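Local atomic coordinates of HAT1-interacting factor 1 (Saccharomyces cerevisiae, PDB entry 4NQ0), a protein that chaperones histones H3 and H4 as part of the nuclear HAT-B acetyltransferase complex and also binds H2A-H2B, serving chromatin assembly and telomere silencing. Residues G236-Y239 with I240-D244; S253-I256 with H257-K261. All coordinates share one frame; numbering follows the deposited sequence.

Contact 1 of 2, residues G236-Y239 with I240-D244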
loop_
_atom_site.group_PDB
_atom_site.type_symbol
_atom_site.label_atom_id
_atom_site.label_comp_id
_atom_site.label_asym_id
_atom_site.label_seq_id
_atom_site.Cartn_x
_atom_site.Cartn_y
_atom_site.Cartn_z
ATOM N N GLY A 236 0.584 6.370 -1.697
ATOM C CA GLY A 236 1.035 5.916 -0.382
ATOM C C GLY A 236 0.148 4.818 0.165
ATOM O O GLY A 236 0.646 3.781 0.623
ATOM N N ASP A 237 -1.167 5.042 0.093
ATOM C CA ASP A 237 -2.177 4.061 0.518
ATOM C C ASP A 237 -2.019 2.744 -0.229
ATOM O O ASP A 237 -2.151 1.665 0.359
ATOM C CB ASP A 237 -3.608 4.597 0.295
ATOM C CG ASP A 237 -4.023 5.646 1.316
ATOM O OD1 ASP A 237 -3.367 5.784 2.372
ATOM O OD2 ASP A 237 -5.026 6.336 1.054
ATOM N N VAL A 238 -1.722 2.820 -1.527
ATOM C CA VAL A 238 -1.527 1.610 -2.317
ATOM C C VAL A 238 -0.296 0.847 -1.844
ATOM O O VAL A 238 -0.324 -0.397 -1.757
ATOM C CB VAL A 238 -1.423 1.907 -3.817
ATOM C CG1 VAL A 238 -0.963 0.650 -4.595
ATOM C CG2 VAL A 238 -2.772 2.424 -4.332
ATOM N N TYR A 239 0.773 1.576 -1.530
ATOM C CA TYR A 239 2.009 0.936 -1.074
ATOM C C TYR A 239 1.799 0.246 0.270
ATOM O O TYR A 239 2.321 -0.849 0.481
ATOM C CB TYR A 239 3.189 1.924 -1.021
ATOM C CG TYR A 239 3.882 2.136 -2.352
ATOM C CD1 TYR A 239 4.358 1.057 -3.091
ATOM C CD2 TYR A 239 4.085 3.413 -2.862
ATOM C CE1 TYR A 239 5.002 1.239 -4.306
ATOM C CE2 TYR A 239 4.722 3.607 -4.075
ATOM C CZ TYR A 239 5.171 2.522 -4.791
ATOM O OH TYR A 239 5.794 2.731 -5.977
ATOM N N ILE A 240 1.033 0.862 1.169
ATOM C CA ILE A 240 0.675 0.216 2.436
ATOM C C ILE A 240 -0.075 -1.093 2.179
ATOM O O ILE A 240 0.232 -2.122 2.787
ATOM C CB ILE A 240 -0.187 1.122 3.367
ATOM C CG1 ILE A 240 0.588 2.367 3.839
ATOM C CG2 ILE A 240 -0.680 0.329 4.581
ATOM C CD1 ILE A 240 1.832 2.079 4.700
ATOM N N LEU A 241 -1.052 -1.068 1.283
ATOM C CA LEU A 241 -1.807 -2.282 0.950
ATOM C C LEU A 241 -0.892 -3.349 0.353
ATOM O O LEU A 241 -0.977 -4.506 0.725
ATOM C CB LEU A 241 -2.933 -1.984 -0.051
ATOM C CG LEU A 241 -4.347 -2.480 0.250
ATOM C CD1 LEU A 241 -5.236 -2.223 -0.993
ATOM C CD2 LEU A 241 -4.425 -3.956 0.675
ATOM N N MET A 242 -0.037 -2.959 -0.586
ATOM C CA MET A 242 0.956 -3.877 -1.136
ATOM C C MET A 242 1.785 -4.497 -0.014
ATOM O O MET A 242 1.971 -5.703 0.027
ATOM C CB MET A 242 1.878 -3.163 -2.111
ATOM C CG MET A 242 1.251 -2.874 -3.449
ATOM S SD MET A 242 2.471 -2.081 -4.485
ATOM C CE MET A 242 1.646 -2.137 -6.064
ATOM N N GLY A 243 2.230 -3.664 0.923
ATOM C CA GLY A 243 2.999 -4.148 2.056
ATOM C C GLY A 243 2.231 -5.140 2.904
ATOM O O GLY A 243 2.752 -6.206 3.246
ATOM N N ASP A 244 0.987 -4.797 3.238
ATOM C CA ASP A 244 0.142 -5.675 4.048
ATOM C C ASP A 244 0.018 -7.041 3.392
ATOM O O ASP A 244 0.198 -8.063 4.043
ATOM C CB ASP A 244 -1.256 -5.088 4.233
ATOM C CG ASP A 244 -1.279 -3.840 5.106
ATOM O OD1 ASP A 244 -2.321 -3.154 5.071
ATOM O OD2 ASP A 244 -0.295 -3.545 5.834
#
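Met242 reaches back along its helix into the angle between Val238, one turn earlier, and Tyr239, three residues earlier. Its CB rests near both carbonyl oxygens, 3.5 Å from Tyr239 O, and CG comes 3.4 Å from Val238 O. Because CG stands anti to the carbonyl carbon (chi1 -75°) and the chain is extended beyond it, the sulfur runs back toward the start of the helix and alongside the tyrosine. SD comes 3.9 Å from Tyr239 CD1. It stands obliquely to the ring, 60° off the normal through the centroid, in a Met-aromatic contact. The tip then leaves the ring: CE meets Val238 CG1 at 4.1 Å, the branch that chi1 of 170° sets anti to its backbone N. A long, unbranched and polarisable side chain suits this place, since it can follow a ring and a methyl group at once. Leu210 and Leu214 of helix 202-218 continue the apolar packing around Met242.

Tyr239 combines an apolar ring with a polar tip, whose OH is hydrogen-bonded to Asp180. Beneath these side chains the backbone ladder is regular: Ile240 N bonds Gly236 O, and Met242 N bonds Val238 O at 2.8 Å. Ile240 lays CG1 3.5 Å from Gly236 O, and its side chain also touches Ala262 and Tyr266 of helix 252-266 and Ala282 and Leu285 of helix 273-290. Gly236 and Gly243, both buried, add no side-chain bulk to the helix. The arrangement is that of a mostly buried helix in a TPR-type helical array, the first of the predicted TPR 2, packed between neighbouring helices.

Contact 2 of 2, residues S253-I256 with H257-K261; sequences SRAI and HHYLK
Ile256 and Leu260, one helical turn apart, run alongside one another in the same direction, with Ile256 CG2 4.1 Å from Leu260 CD1. The leucine also folds its CG to within 3.4 Å of Ile256 O, the carbonyl that accepts the bond from Leu260 N. Close by, Ala255 CB lies 4.3 Å from Tyr259 CE2; its small methyl suits a place beside so broad a ring, and Tyr259 N bonds Ala255 O.

The partly exposed end with Ser253 and Arg254 is looser. Arg254 salt-bridges Glu246 through NE; His258 ND1 bonds the other oxygen of that carboxylate, so the two nitrogens stay 5.6 Å apart. His258 itself is buried, its NE2 bonded to Glu182, and CD2 of His257 sits 3.8 Å off one face of its ring, near the margin. A leucine in place of His258 would probably cost Glu246 and Glu182 the histidine's hydrogen bonds, leaving Glu246 to Arg254 and Glu182 to Lys261, and break the bridge between the carboxylates. An apolar stripe beside a polar one marks an amphipathic helix, here the second of the predicted TPR 2, within a region (248-332) that interacts with H2A-H2B.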
loop_
_atom_site.group_PDB
_atom_site.type_symbol
_atom_site.label_atom_id
_atom_site.label_comp_id
_atom_site.label_asym_id
_atom_site.label_seq_id
_atom_site.Cartn_x
_atom_site.Cartn_y
_atom_site.Cartn_z
ATOM N N SER A 253 10.717 -8.784 3.280
ATOM C CA SER A 253 11.652 -7.798 2.722
ATOM C C SER A 253 10.933 -6.878 1.732
ATOM O O SER A 253 11.121 -5.664 1.754
ATOM C CB SER A 253 12.851 -8.494 2.063
ATOM O OG SER A 253 13.638 -7.571 1.334
ATOM N N ARG A 254 10.104 -7.463 0.874
ATOM C CA ARG A 254 9.301 -6.679 -0.058
ATOM C C ARG A 254 8.297 -5.815 0.694
ATOM O O ARG A 254 8.099 -4.642 0.349
ATOM C CB ARG A 254 8.598 -7.580 -1.080
ATOM C CG ARG A 254 9.525 -8.045 -2.220
ATOM C CD ARG A 254 8.902 -9.124 -3.133
ATOM N NE ARG A 254 7.577 -8.739 -3.627
ATOM C CZ ARG A 254 6.953 -9.307 -4.662
ATOM N NH1 ARG A 254 7.518 -10.299 -5.350
ATOM N NH2 ARG A 254 5.751 -8.871 -5.021
ATOM N N ALA A 255 7.687 -6.378 1.735
ATOM C CA ALA A 255 6.753 -5.627 2.567
ATOM C C ALA A 255 7.391 -4.364 3.098
ATOM O O ALA A 255 6.855 -3.269 2.906
ATOM C CB ALA A 255 6.242 -6.473 3.741
ATOM N N ILE A 256 8.534 -4.516 3.763
ATOM C CA ILE A 256 9.178 -3.395 4.435
ATOM C C ILE A 256 9.534 -2.330 3.409
ATOM O O ILE A 256 9.336 -1.138 3.654
ATOM C CB ILE A 256 10.447 -3.822 5.216
ATOM C CG1 ILE A 256 10.090 -4.812 6.322
ATOM C CG2 ILE A 256 11.094 -2.609 5.858
ATOM C CD1 ILE A 256 11.288 -5.604 6.889
ATOM N N HIS A 257 10.022 -2.768 2.250
ATOM C CA HIS A 257 10.372 -1.845 1.186
ATOM C C HIS A 257 9.166 -1.005 0.750
ATOM O O HIS A 257 9.287 0.202 0.520
ATOM C CB HIS A 257 10.967 -2.599 -0.001
ATOM C CG HIS A 257 11.004 -1.799 -1.259
ATOM N ND1 HIS A 257 11.914 -0.783 -1.470
ATOM C CD2 HIS A 257 10.231 -1.851 -2.372
ATOM C CE1 HIS A 257 11.707 -0.252 -2.664
ATOM N NE2 HIS A 257 10.691 -0.882 -3.230
ATOM N N HIS A 258 7.997 -1.632 0.658
ATOM C CA HIS A 258 6.783 -0.901 0.271
ATOM C C HIS A 258 6.252 0.022 1.355
ATOM O O HIS A 258 5.814 1.137 1.057
ATOM C CB HIS A 258 5.716 -1.850 -0.254
ATOM C CG HIS A 258 5.999 -2.321 -1.642
ATOM N ND1 HIS A 258 5.946 -3.648 -2.012
ATOM C CD2 HIS A 258 6.399 -1.638 -2.741
ATOM C CE1 HIS A 258 6.271 -3.755 -3.290
ATOM N NE2 HIS A 258 6.556 -2.550 -3.754
ATOM N N TYR A 259 6.297 -0.419 2.605
ATOM C CA TYR A 259 5.957 0.470 3.735
ATOM C C TYR A 259 6.842 1.730 3.764
ATOM O O TYR A 259 6.369 2.847 4.025
ATOM C CB TYR A 259 6.088 -0.263 5.061
ATOM C CG TYR A 259 5.069 -1.357 5.332
ATOM C CD1 TYR A 259 3.742 -1.249 4.916
ATOM C CD2 TYR A 259 5.428 -2.482 6.060
ATOM C CE1 TYR A 259 2.810 -2.258 5.184
ATOM C CE2 TYR A 259 4.512 -3.481 6.348
ATOM C CZ TYR A 259 3.203 -3.366 5.914
ATOM O OH TYR A 259 2.298 -4.356 6.205
ATOM N N LEU A 260 8.132 1.545 3.498
ATOM C CA LEU A 260 9.056 2.670 3.381
ATOM C C LEU A 260 8.753 3.582 2.202
ATOM O O LEU A 260 8.984 4.789 2.294
ATOM C CB LEU A 260 10.498 2.186 3.260
ATOM C CG LEU A 260 11.112 1.571 4.529
ATOM C CD1 LEU A 260 12.400 0.880 4.149
ATOM C CD2 LEU A 260 11.353 2.609 5.609
ATOM N N LYS A 261 8.298 3.011 1.091
ATOM C CA LYS A 261 7.869 3.811 -0.058
ATOM C C LYS A 261 6.622 4.616 0.294
ATOM O O LYS A 261 6.522 5.784 -0.065
ATOM C CB LYS A 261 7.576 2.930 -1.285
ATOM C CG LYS A 261 8.809 2.315 -1.923
ATOM C CD LYS A 261 9.344 3.096 -3.123
ATOM C CE LYS A 261 8.394 3.024 -4.306
ATOM N NZ LYS A 261 9.035 2.650 -5.595
#

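How the contacts relate
The two contacts lie on successive helices, 229-248 and 252-266, packed against each other as the helical hairpin of the predicted TPR 2; their centres are about 9 Å apart. The centre of contact 1 is about 1 Å from the centre of the chain, that of contact 2 about 9 Å. They touch at several points, among them Asp244 OD2, 2.7 Å from Tyr259 OH in a probable hydrogen bond, and the rings of Tyr239 and His258, whose planes are about 15° apart, with Tyr239 CD1 3.4 Å from His258 CD2. Asp180 ties both together, hydrogen-bonded to Tyr239 OH of contact 1 and salt-bridged to Lys261 of contact 2. Of the two, contact 2 alone belongs to the 248-332 region.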